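Local coordinates for protein D-alanyl-D-alanine carboxypeptidase (Streptococcus pneumoniae R6, PDB 1XP4) that probably removes the terminal D-alanine from peptidoglycan precursors as a serine-type D-Ala-D-Ala carboxypeptidase, and is regarded as a regulator of peptidoglycan synthesis, at residues D221-G226 with V236-E241; N207-G212 with A262-T267; V246-L251 with S268-Y273; A99-S104 with E189-P194. One frame throughout, in Å; residues are numbered along the deposited sequence.

Contact 1 of 4, residues D221-G226 with V236-E241; sequences DGLKTG and VGTTVE. With SO4 (sulfate ion), chain E.
K224 and V236 pair through their backbones across antiparallel strands, whose short-segment axes run at 174° to each other. V236 N gives a nearly straight hydrogen bond to K224 O at 2.9 Å (174° at the hydrogen). In return V236 O accepts from two consecutive amides, K224 N in the carbonyl plane and L223 N tilted from it, which makes a classic beta bulge. Beyond the bulge the backbone bonds between D221-G222 and T238 are weak.

Apolar packing is modest: L223 and V236 run alongside each other in the same direction, with L223 CD2 3.8 Å from V236 CG1. These branched aliphatic chains face helix 170-183, where both touch A177.

Polar groups at the other end share one partner. R245 binds the D221 carboxylate as a salt bridge and takes T238 OG1 through its NE, so the acid and hydroxyl match the guanidinium of R245.

K224 bends at chi2 and chi4, which brings NZ back 2.9 Å from T225 O and weakly to S104 OG. T225 OG1 stands 2.9 Å from sulfate O2 and is also hydrogen-bonded with T206 OG1; the ion, probably from the crystallisation liquor, is held by T227 OG1 as well. K224-T225-G226 fits the KTG motif of penicillin-binding proteins, and K224 is predicted to bind substrate on this edge strand of the sheet.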
loop_
_atom_site.group_PDB
_atom_site.type_symbol
_atom_site.label_atom_id
_atom_site.label_comp_id
_atom_site.label_asym_id
_atom_site.label_seq_id
_atom_site.Cartn_x
_atom_site.Cartn_y
_atom_site.Cartn_z
ATOM N N ASP A 221 -3.170 7.302 -8.674
ATOM C CA ASP A 221 -4.129 7.785 -7.658
ATOM C C ASP A 221 -3.551 7.602 -6.244
ATOM O O ASP A 221 -4.269 7.533 -5.265
ATOM C CB ASP A 221 -5.485 7.074 -7.781
ATOM C CG ASP A 221 -5.324 5.563 -7.903
ATOM O OD1 ASP A 221 -4.213 5.095 -8.094
ATOM O OD2 ASP A 221 -6.323 4.861 -7.828
ATOM N N GLY A 222 -2.220 7.447 -6.182
ATOM C CA GLY A 222 -1.555 7.397 -4.865
ATOM C C GLY A 222 -0.035 7.482 -5.016
ATOM O O GLY A 222 0.483 7.522 -6.111
ATOM N N LEU A 223 0.705 7.477 -3.876
ATOM C CA LEU A 223 0.135 7.105 -2.583
ATOM C C LEU A 223 0.582 8.039 -1.457
ATOM O O LEU A 223 -0.186 8.392 -0.579
ATOM C CB LEU A 223 0.624 5.690 -2.263
ATOM C CG LEU A 223 -0.162 5.038 -1.120
ATOM C CD1 LEU A 223 -1.640 4.844 -1.467
ATOM C CD2 LEU A 223 0.373 3.653 -0.751
ATOM N N LYS A 224 1.889 8.380 -1.480
ATOM C CA LYS A 224 2.455 9.263 -0.449
ATOM C C LYS A 224 3.895 9.704 -0.757
ATOM O O LYS A 224 4.784 8.900 -0.949
ATOM C CB LYS A 224 2.464 8.559 0.909
ATOM C CG LYS A 224 2.691 9.556 2.048
ATOM C CD LYS A 224 1.545 10.543 2.210
ATOM C CE LYS A 224 1.965 11.792 2.997
ATOM N NZ LYS A 224 3.116 12.383 2.327
ATOM N N THR A 225 4.117 11.031 -0.815
ATOM C CA THR A 225 5.486 11.497 -1.000
ATOM C C THR A 225 6.238 11.600 0.322
ATOM O O THR A 225 5.705 11.383 1.394
ATOM C CB THR A 225 5.517 12.854 -1.700
ATOM O OG1 THR A 225 4.588 13.767 -1.115
ATOM C CG2 THR A 225 5.228 12.691 -3.184
ATOM N N GLY A 226 7.543 11.797 0.218
ATOM C CA GLY A 226 8.341 11.967 1.416
ATOM C C GLY A 226 9.679 12.583 1.084
ATOM O O GLY A 226 10.363 12.136 0.161
ATOM N N VAL A 236 5.872 6.947 -2.815
ATOM C CA VAL A 236 5.237 5.650 -2.937
ATOM C C VAL A 236 4.070 5.951 -3.854
ATOM O O VAL A 236 3.243 6.809 -3.541
ATOM C CB VAL A 236 4.678 5.115 -1.591
ATOM C CG1 VAL A 236 4.027 3.760 -1.817
ATOM C CG2 VAL A 236 5.787 4.982 -0.562
ATOM N N GLY A 237 4.016 5.271 -4.994
ATOM C CA GLY A 237 2.928 5.501 -5.921
ATOM C C GLY A 237 2.209 4.228 -6.309
ATOM O O GLY A 237 2.822 3.171 -6.409
ATOM N N THR A 238 0.898 4.316 -6.502
ATOM C CA THR A 238 0.125 3.155 -6.928
ATOM C C THR A 238 -0.602 3.570 -8.204
ATOM O O THR A 238 -0.958 4.736 -8.376
ATOM C CB THR A 238 -0.900 2.701 -5.858
ATOM O OG1 THR A 238 -1.556 1.508 -6.308
ATOM C CG2 THR A 238 -1.944 3.780 -5.614
ATOM N N THR A 239 -0.813 2.621 -9.105
ATOM C CA THR A 239 -1.467 2.944 -10.359
ATOM C C THR A 239 -2.042 1.709 -11.019
ATOM O O THR A 239 -1.653 0.585 -10.705
ATOM C CB THR A 239 -0.466 3.571 -11.342
ATOM O OG1 THR A 239 -1.163 4.078 -12.483
ATOM C CG2 THR A 239 0.528 2.525 -11.816
ATOM N N VAL A 240 -2.980 1.925 -11.932
ATOM C CA VAL A 240 -3.572 0.827 -12.674
ATOM C C VAL A 240 -3.195 1.070 -14.118
ATOM O O VAL A 240 -3.787 1.920 -14.781
ATOM C CB VAL A 240 -5.111 0.791 -12.574
ATOM C CG1 VAL A 240 -5.647 -0.367 -13.405
ATOM C CG2 VAL A 240 -5.544 0.639 -11.126
ATOM N N GLU A 241 -2.198 0.332 -14.594
ATOM C CA GLU A 241 -1.739 0.476 -15.964
ATOM C C GLU A 241 -1.924 -0.846 -16.691
ATOM O O GLU A 241 -1.482 -1.889 -16.215
ATOM C CB GLU A 241 -0.270 0.892 -15.983
ATOM C CG GLU A 241 0.044 1.975 -16.985
ATOM C CD GLU A 241 1.435 2.544 -16.797
ATOM O OE1 GLU A 241 2.412 1.810 -17.038
ATOM O OE2 GLU A 241 1.558 3.723 -16.399
HETATM S S SO4 E . 6.500 15.964 1.504
HETATM O O1 SO4 E . 6.022 17.339 1.242
HETATM O O2 SO4 E . 5.367 15.026 1.431
HETATM O O3 SO4 E . 7.515 15.577 0.503
HETATM O O4 SO4 E . 7.081 15.918 2.861
#

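Contact 2 of 4, residues N207-G212 with A262-T267; sequences NYMLEG and ARFTAT
N207 lays its amide parallel to the F264 ring, the planes only 4° apart, but offset toward the rim, with OD1 4.2 Å from F264 CE1. The same OD1 accepts the backbone N of M209 at 3.0 Å, which closes an Asx turn; asparagine suits the place because its amide can accept here and, through ND2, probably donate to G222 O of the neighbouring strand. Y208 comes next with its backbone N over the same face of the F264 ring, 3.6 Å from CZ. R263 CG lies over the centre of the opposite face, so the phenyl group is held between the loop backbone and the side chain of its helix neighbour. The tyrosine side chain leads away from the helix, and F264 CE2 sits at the edge of its ring, 3.7 Å from Y208 CD2; Y261 meets this ring as well. M209, present as selenomethionine, points at the helix. Its CG packs 3.6 Å from F264 CB, and SE makes an oblique Met-aromatic contact, 4.9 Å from the ring centroid. The chain bends at chi3, 93°, which brings CE round to T267 CG2 at 4.0 Å. A long, flexible, apolar side chain fits this curved course, while T267 OG1 is satisfied by R263 O. F235 adds an edge-to-face ring on F264. The whole is an aromatic cluster with an Asx turn at its edge, docking the loop on helix 262-277 near the strand carrying K224, predicted to bind substrate.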
loop_
_atom_site.group_PDB
_atom_site.type_symbol
_atom_site.label_atom_id
_atom_site.label_comp_id
_atom_site.label_asym_id
_atom_site.label_seq_id
_atom_site.Cartn_x
_atom_site.Cartn_y
_atom_site.Cartn_z
ATOM N N ASN A 207 1.346 15.044 -4.634
ATOM C CA ASN A 207 1.491 14.027 -5.662
ATOM C C ASN A 207 1.248 14.678 -7.013
ATOM O O ASN A 207 0.107 14.941 -7.388
ATOM C CB ASN A 207 0.473 12.911 -5.434
ATOM C CG ASN A 207 0.705 11.718 -6.338
ATOM O OD1 ASN A 207 1.231 11.854 -7.441
ATOM N ND2 ASN A 207 0.298 10.541 -5.879
ATOM N N TYR A 208 2.321 14.930 -7.749
ATOM C CA TYR A 208 2.208 15.564 -9.052
ATOM C C TYR A 208 1.955 14.662 -10.253
ATOM O O TYR A 208 2.129 15.079 -11.394
ATOM C CB TYR A 208 3.436 16.432 -9.285
ATOM C CG TYR A 208 3.411 17.629 -8.378
ATOM C CD1 TYR A 208 2.309 18.476 -8.366
ATOM C CD2 TYR A 208 4.471 17.921 -7.531
ATOM C CE1 TYR A 208 2.261 19.582 -7.542
ATOM C CE2 TYR A 208 4.432 19.032 -6.698
ATOM C CZ TYR A 208 3.319 19.858 -6.717
ATOM O OH TYR A 208 3.264 20.985 -5.930
HETATM N N MSE A 209 1.531 13.430 -10.001
HETATM C CA MSE A 209 1.226 12.513 -11.090
HETATM C C MSE A 209 -0.288 12.347 -11.204
HETATM O O MSE A 209 -0.784 11.532 -11.985
HETATM C CB MSE A 209 1.893 11.159 -10.855
HETATM C CG MSE A 209 3.395 11.202 -11.031
HETATM SE SE MSE A 209 4.242 9.539 -10.598
HETATM C CE MSE A 209 4.271 8.764 -12.358
ATOM N N LEU A 210 -1.014 13.140 -10.420
ATOM C CA LEU A 210 -2.468 13.104 -10.421
ATOM C C LEU A 210 -3.076 13.979 -11.529
ATOM O O LEU A 210 -2.377 14.737 -12.220
ATOM C CB LEU A 210 -3.001 13.547 -9.052
ATOM C CG LEU A 210 -2.650 12.678 -7.835
ATOM C CD1 LEU A 210 -3.158 13.321 -6.544
ATOM C CD2 LEU A 210 -3.265 11.292 -8.010
ATOM N N GLU A 211 -4.391 13.859 -11.682
ATOM C CA GLU A 211 -5.150 14.600 -12.683
ATOM C C GLU A 211 -4.946 16.113 -12.637
ATOM O O GLU A 211 -5.126 16.748 -11.592
ATOM C CB GLU A 211 -6.637 14.281 -12.523
ATOM C CG GLU A 211 -6.933 12.788 -12.561
ATOM C CD GLU A 211 -7.573 12.333 -13.868
ATOM O OE1 GLU A 211 -7.366 13.003 -14.911
ATOM O OE2 GLU A 211 -8.273 11.293 -13.845
ATOM N N GLY A 212 -4.572 16.671 -13.790
ATOM C CA GLY A 212 -4.356 18.102 -13.929
ATOM C C GLY A 212 -3.057 18.651 -13.369
ATOM O O GLY A 212 -2.909 19.864 -13.236
ATOM N N ALA A 262 11.798 14.876 -10.224
ATOM C CA ALA A 262 12.614 13.699 -10.495
ATOM C C ALA A 262 12.021 12.391 -9.919
ATOM O O ALA A 262 12.043 11.346 -10.580
ATOM C CB ALA A 262 14.023 13.925 -9.953
ATOM N N ARG A 263 11.495 12.455 -8.697
ATOM C CA ARG A 263 10.901 11.289 -8.042
ATOM C C ARG A 263 9.744 10.707 -8.854
ATOM O O ARG A 263 9.534 9.487 -8.877
ATOM C CB ARG A 263 10.388 11.669 -6.651
ATOM C CG ARG A 263 9.106 12.491 -6.661
ATOM C CD ARG A 263 8.734 12.909 -5.249
ATOM N NE ARG A 263 9.726 13.823 -4.690
ATOM C CZ ARG A 263 9.742 14.238 -3.427
ATOM N NH1 ARG A 263 8.817 13.821 -2.571
ATOM N NH2 ARG A 263 10.683 15.080 -3.024
ATOM N N PHE A 264 8.982 11.581 -9.506
ATOM C CA PHE A 264 7.859 11.129 -10.315
ATOM C C PHE A 264 8.368 10.687 -11.677
ATOM O O PHE A 264 7.903 9.693 -12.231
ATOM C CB PHE A 264 6.830 12.248 -10.452
ATOM C CG PHE A 264 6.339 12.757 -9.137
ATOM C CD1 PHE A 264 5.783 11.880 -8.208
ATOM C CD2 PHE A 264 6.474 14.100 -8.801
ATOM C CE1 PHE A 264 5.373 12.335 -6.959
ATOM C CE2 PHE A 264 6.066 14.567 -7.552
ATOM C CZ PHE A 264 5.516 13.683 -6.629
ATOM N N THR A 265 9.334 11.433 -12.203
ATOM C CA THR A 265 9.936 11.111 -13.492
ATOM C C THR A 265 10.519 9.708 -13.376
ATOM O O THR A 265 10.360 8.873 -14.270
ATOM C CB THR A 265 11.081 12.082 -13.839
ATOM O OG1 THR A 265 10.606 13.432 -13.786
ATOM C CG2 THR A 265 11.611 11.793 -15.233
ATOM N N ALA A 266 11.195 9.469 -12.255
ATOM C CA ALA A 266 11.812 8.184 -11.970
ATOM C C ALA A 266 10.748 7.103 -11.870
ATOM O O ALA A 266 10.953 5.984 -12.330
ATOM C CB ALA A 266 12.596 8.269 -10.672
ATOM N N THR A 267 9.615 7.444 -11.258
ATOM C CA THR A 267 8.507 6.502 -11.114
ATOM C C THR A 267 7.916 6.235 -12.489
ATOM O O THR A 267 7.677 5.088 -12.866
ATOM C CB THR A 267 7.373 7.050 -10.210
ATOM O OG1 THR A 267 7.859 7.242 -8.876
ATOM C CG2 THR A 267 6.203 6.065 -10.180
#

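Contact 3 of 4, residues V246-L251 with S268-Y273; sequences VITVVL and SSLMDY
Strand 246-251 and helix 268-273 pass each other with short-segment axes 9.8 Å apart at closest approach and crossing at 136°, a helix packed on one face of the five-stranded antiparallel sheet of the beta-lactamase-like (serine D,D-peptidase) fold. Alternation along the strand decides which residues meet the helix: V246, T248 and V250 point toward it, whereas I247 and V249 face helix 170-183 on the other side of the sheet. Beta-branched residues suit both faces, since they favour extended backbone and offer compact surfaces to a helix. On the helix, L270 and M271 make the contact. L270 reaches T248 tip to tip, its CD2 3.9 Å from OG1, and the same methyl lies more loosely, 4.5 Å, from V250 CG2. T248 OG1 also passes M271 SE at 4.1 Å, while the threonine methyl turns to T267 one helical turn before M271. The first side-chain bond of M271, a selenomethionine, runs across the direction to the strand, and bends at chi2 (-74°) and again at chi3 bring its end nearer. V246 and M271 meet end to end: SE lies 3.6 Å from V246 CG1, and CE sits 3.9 Å from V246 CG2.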
loop_
_atom_site.group_PDB
_atom_site.type_symbol
_atom_site.label_atom_id
_atom_site.label_comp_id
_atom_site.label_asym_id
_atom_site.label_seq_id
_atom_site.Cartn_x
_atom_site.Cartn_y
_atom_site.Cartn_z
ATOM N N VAL A 246 -0.133 -1.580 -9.762
ATOM C CA VAL A 246 1.253 -1.634 -9.366
ATOM C C VAL A 246 1.525 -0.702 -8.211
ATOM O O VAL A 246 1.051 0.435 -8.202
ATOM C CB VAL A 246 2.175 -1.219 -10.534
ATOM C CG1 VAL A 246 3.624 -1.174 -10.064
ATOM C CG2 VAL A 246 2.017 -2.186 -11.702
ATOM N N ILE A 247 2.271 -1.195 -7.228
ATOM C CA ILE A 247 2.662 -0.373 -6.098
ATOM C C ILE A 247 4.128 -0.079 -6.326
ATOM O O ILE A 247 4.928 -0.978 -6.559
ATOM C CB ILE A 247 2.485 -1.077 -4.758
ATOM C CG1 ILE A 247 1.001 -1.362 -4.516
ATOM C CG2 ILE A 247 3.040 -0.185 -3.647
ATOM C CD1 ILE A 247 0.695 -1.858 -3.117
ATOM N N THR A 248 4.457 1.204 -6.268
ATOM C CA THR A 248 5.802 1.694 -6.516
ATOM C C THR A 248 6.425 2.374 -5.304
ATOM O O THR A 248 5.789 3.199 -4.640
ATOM C CB THR A 248 5.766 2.680 -7.714
ATOM O OG1 THR A 248 5.923 1.941 -8.929
ATOM C CG2 THR A 248 6.851 3.744 -7.608
ATOM N N VAL A 249 7.674 2.021 -5.023
ATOM C CA VAL A 249 8.375 2.699 -3.967
ATOM C C VAL A 249 9.732 3.165 -4.472
ATOM O O VAL A 249 10.607 2.406 -4.801
ATOM C CB VAL A 249 8.527 1.687 -2.849
ATOM C CG1 VAL A 249 9.163 2.340 -1.652
ATOM C CG2 VAL A 249 7.163 1.131 -2.459
ATOM N N VAL A 250 9.880 4.492 -4.625
ATOM C CA VAL A 250 11.154 5.076 -5.026
ATOM C C VAL A 250 11.684 5.921 -3.835
ATOM O O VAL A 250 11.163 6.980 -3.554
ATOM C CB VAL A 250 10.862 6.003 -6.233
ATOM C CG1 VAL A 250 11.939 7.088 -6.387
ATOM C CG2 VAL A 250 10.752 5.257 -7.546
ATOM N N LEU A 251 12.744 5.455 -3.105
ATOM C CA LEU A 251 13.212 6.314 -1.979
ATOM C C LEU A 251 14.708 6.558 -1.888
ATOM O O LEU A 251 15.340 6.259 -0.884
ATOM C CB LEU A 251 12.848 5.766 -0.597
ATOM C CG LEU A 251 12.106 4.450 -0.560
ATOM C CD1 LEU A 251 12.846 3.403 0.254
ATOM C CD2 LEU A 251 10.775 4.620 0.136
ATOM N N SER A 268 7.670 7.303 -13.235
ATOM C CA SER A 268 7.128 7.157 -14.575
ATOM C C SER A 268 8.100 6.280 -15.368
ATOM O O SER A 268 7.693 5.469 -16.196
ATOM C CB SER A 268 6.983 8.523 -15.244
ATOM O OG SER A 268 6.277 8.395 -16.462
ATOM N N SER A 269 9.388 6.431 -15.084
ATOM C CA SER A 269 10.405 5.651 -15.770
ATOM C C SER A 269 10.288 4.181 -15.404
ATOM O O SER A 269 10.407 3.301 -16.258
ATOM C CB SER A 269 11.791 6.155 -15.393
ATOM O OG SER A 269 12.782 5.370 -16.024
ATOM N N LEU A 270 10.052 3.928 -14.121
ATOM C CA LEU A 270 9.910 2.572 -13.613
ATOM C C LEU A 270 8.694 1.874 -14.213
ATOM O O LEU A 270 8.722 0.669 -14.456
ATOM C CB LEU A 270 9.803 2.601 -12.079
ATOM C CG LEU A 270 9.474 1.318 -11.297
ATOM C CD1 LEU A 270 10.307 0.147 -11.780
ATOM C CD2 LEU A 270 9.718 1.570 -9.819
HETATM N N MSE A 271 7.630 2.632 -14.464
HETATM C CA MSE A 271 6.415 2.050 -15.020
HETATM C C MSE A 271 6.500 1.719 -16.501
HETATM O O MSE A 271 5.842 0.782 -16.967
HETATM C CB MSE A 271 5.221 2.957 -14.738
HETATM C CG MSE A 271 4.862 3.017 -13.257
HETATM SE SE MSE A 271 3.975 1.435 -12.533
HETATM C CE MSE A 271 4.458 0.092 -13.801
ATOM N N ASP A 272 7.302 2.482 -17.242
ATOM C CA ASP A 272 7.475 2.210 -18.664
ATOM C C ASP A 272 8.137 0.843 -18.768
ATOM O O ASP A 272 7.830 0.057 -19.659
ATOM C CB ASP A 272 8.370 3.261 -19.329
ATOM C CG ASP A 272 7.632 4.550 -19.653
ATOM O OD1 ASP A 272 6.596 4.491 -20.341
ATOM O OD2 ASP A 272 8.099 5.630 -19.232
ATOM N N TYR A 273 9.048 0.566 -17.845
ATOM C CA TYR A 273 9.749 -0.709 -17.825
ATOM C C TYR A 273 8.776 -1.837 -17.544
ATOM O O TYR A 273 8.675 -2.802 -18.310
ATOM C CB TYR A 273 10.825 -0.702 -16.740
ATOM C CG TYR A 273 11.409 -2.069 -16.438
ATOM C CD1 TYR A 273 12.189 -2.739 -17.376
ATOM C CD2 TYR A 273 11.181 -2.690 -15.206
ATOM C CE1 TYR A 273 12.726 -3.988 -17.098
ATOM C CE2 TYR A 273 11.716 -3.941 -14.920
ATOM C CZ TYR A 273 12.485 -4.584 -15.870
ATOM O OH TYR A 273 13.001 -5.833 -15.604
#

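Contact 4 of 4, residues A99-S104 with E189-P194; sequences ATLVSS and EITKKP
The last turn of helix 93-103 comes up against the short helix 188-191 and the turn that follows it, their backbones nearest at V102 and T191, whose CA atoms are 5.9 Å apart. No hydrogen bond joins the two segments; the contact is made by aliphatic side chains, with I190 at its middle. A chi1 of -61° leaves I190 CG2 anti to the backbone N, and this branch meets two neighbours of the larger helix at once. It lies 3.9 Å from V102 CG2 and 4.0 Å from L101 CB. L101 crosses I190 at about a right angle, and its CD1 also touches I190 CD1, at 4.2 Å, so that both branches of the isoleucine touch the leucine. Valine, with its short side chain, suits the place where the backbones come nearest; its CG1 has a loose contact, 4.3 Å, with K193 O. T191 offers its methyl, CG2, to L101 CB at 4.3 Å and sends its hydroxyl to D221 O, a division of labour for which threonine is well suited. The turn itself is fixed by K193 N bonding to I190 O, at 2.8 Å, while the lysine's long chain leads away to a salt bridge with E98. S104, predicted to be in the active site, follows directly after the helix with positive phi, and its hydroxyl binds S41. The contact is thus van der Waals packing with little directional demand; the hydroxyls of T191 and S104 are engaged instead with the neighbouring strand and the predicted active site (S41).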
loop_
_atom_site.group_PDB
_atom_site.type_symbol
_atom_site.label_atom_id
_atom_site.label_comp_id
_atom_site.label_asym_id
_atom_site.label_seq_id
_atom_site.Cartn_x
_atom_site.Cartn_y
_atom_site.Cartn_z
ATOM N N ALA A 99 -6.027 16.126 5.291
ATOM C CA ALA A 99 -4.861 16.995 5.442
ATOM C C ALA A 99 -3.561 16.182 5.506
ATOM O O ALA A 99 -2.535 16.588 4.952
ATOM C CB ALA A 99 -5.008 17.850 6.687
ATOM N N THR A 100 -3.611 15.031 6.174
ATOM C CA THR A 100 -2.444 14.167 6.305
ATOM C C THR A 100 -1.989 13.559 4.977
ATOM O O THR A 100 -0.836 13.712 4.576
ATOM C CB THR A 100 -2.711 13.002 7.302
ATOM O OG1 THR A 100 -2.839 13.522 8.628
ATOM C CG2 THR A 100 -1.574 12.004 7.288
ATOM N N LEU A 101 -2.896 12.872 4.296
ATOM C CA LEU A 101 -2.555 12.211 3.046
ATOM C C LEU A 101 -2.352 13.117 1.841
ATOM O O LEU A 101 -1.509 12.839 0.992
ATOM C CB LEU A 101 -3.618 11.164 2.722
ATOM C CG LEU A 101 -3.679 9.984 3.694
ATOM C CD1 LEU A 101 -4.914 9.146 3.428
ATOM C CD2 LEU A 101 -2.423 9.152 3.543
ATOM N N VAL A 102 -3.111 14.201 1.765
ATOM C CA VAL A 102 -3.004 15.111 0.634
ATOM C C VAL A 102 -1.912 16.173 0.752
ATOM O O VAL A 102 -1.201 16.449 -0.217
ATOM C CB VAL A 102 -4.348 15.821 0.389
ATOM C CG1 VAL A 102 -4.221 16.782 -0.781
ATOM C CG2 VAL A 102 -5.436 14.787 0.128
ATOM N N SER A 103 -1.775 16.762 1.935
ATOM C CA SER A 103 -0.785 17.810 2.144
ATOM C C SER A 103 0.374 17.417 3.062
ATOM O O SER A 103 1.290 18.208 3.299
ATOM C CB SER A 103 -1.482 19.041 2.705
ATOM O OG SER A 103 -2.620 19.341 1.923
ATOM N N SER A 104 0.329 16.200 3.583
ATOM C CA SER A 104 1.377 15.720 4.467
ATOM C C SER A 104 1.497 16.593 5.721
ATOM O O SER A 104 2.578 16.718 6.306
ATOM C CB SER A 104 2.716 15.685 3.717
ATOM O OG SER A 104 3.696 14.950 4.441
ATOM N N GLU A 189 -9.559 6.957 -2.334
ATOM C CA GLU A 189 -10.477 8.053 -2.639
ATOM C C GLU A 189 -9.944 9.369 -2.076
ATOM O O GLU A 189 -10.462 10.434 -2.374
ATOM C CB GLU A 189 -11.874 7.776 -2.074
ATOM C CG GLU A 189 -12.602 6.639 -2.771
ATOM C CD GLU A 189 -12.623 6.801 -4.285
ATOM O OE1 GLU A 189 -13.257 7.757 -4.788
ATOM O OE2 GLU A 189 -11.995 5.967 -4.975
ATOM N N ILE A 190 -8.905 9.296 -1.262
ATOM C CA ILE A 190 -8.335 10.509 -0.709
ATOM C C ILE A 190 -7.061 10.857 -1.481
ATOM O O ILE A 190 -7.009 11.889 -2.143
ATOM C CB ILE A 190 -8.006 10.353 0.800
ATOM C CG1 ILE A 190 -9.283 10.052 1.591
ATOM C CG2 ILE A 190 -7.357 11.628 1.320
ATOM C CD1 ILE A 190 -9.047 9.731 3.034
ATOM N N THR A 191 -6.053 9.983 -1.416
ATOM C CA THR A 191 -4.768 10.197 -2.096
ATOM C C THR A 191 -4.964 10.636 -3.550
ATOM O O THR A 191 -4.180 11.407 -4.110
ATOM C CB THR A 191 -3.892 8.905 -2.056
ATOM O OG1 THR A 191 -4.568 7.837 -2.733
ATOM C CG2 THR A 191 -3.621 8.484 -0.617
ATOM N N LYS A 192 -6.038 10.129 -4.135
ATOM C CA LYS A 192 -6.448 10.404 -5.503
ATOM C C LYS A 192 -6.639 11.914 -5.753
ATOM O O LYS A 192 -6.140 12.457 -6.731
ATOM C CB LYS A 192 -7.765 9.653 -5.739
ATOM C CG LYS A 192 -8.299 9.565 -7.147
ATOM C CD LYS A 192 -9.631 8.808 -7.100
ATOM C CE LYS A 192 -10.192 8.485 -8.488
ATOM N NZ LYS A 192 -9.396 7.466 -9.229
ATOM N N LYS A 193 -7.360 12.587 -4.862
ATOM C CA LYS A 193 -7.631 14.012 -5.009
ATOM C C LYS A 193 -6.415 14.912 -5.207
ATOM O O LYS A 193 -5.493 14.915 -4.396
ATOM C CB LYS A 193 -8.398 14.519 -3.793
ATOM C CG LYS A 193 -9.697 13.820 -3.536
ATOM C CD LYS A 193 -10.336 14.362 -2.276
ATOM C CE LYS A 193 -11.638 13.644 -1.974
ATOM N NZ LYS A 193 -12.196 14.118 -0.688
ATOM N N PRO A 194 -6.402 15.701 -6.290
ATOM C CA PRO A 194 -5.276 16.605 -6.551
ATOM C C PRO A 194 -5.372 17.864 -5.685
ATOM O O PRO A 194 -4.424 18.640 -5.575
ATOM C CB PRO A 194 -5.408 16.890 -8.040
ATOM C CG PRO A 194 -6.881 16.792 -8.266
ATOM C CD PRO A 194 -7.268 15.584 -7.474
#

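From the N terminus, contact 4 closes first, joining helix 93-103 to helix 188-191 before any other contact has opened. Residues 207-212 then open contact 2, whose long loop closes only at 262-267 and holds the whole hairpin of contact 1. Contact 3 opens after that hairpin, within the same loop, and closes at 268-273, so contacts 2 and 3 cross, sharing helix 262-277. Strands 234-241 and 244-253 are neighbours in the sheet, paired by the backbone bonds G237 with T248 and T239 with V246, which tie contact 1 to contact 3. Contact 4 reaches contact 1 through T191 and D221, linking the helical part to the edge strand; contacts 3 and 4 do not touch.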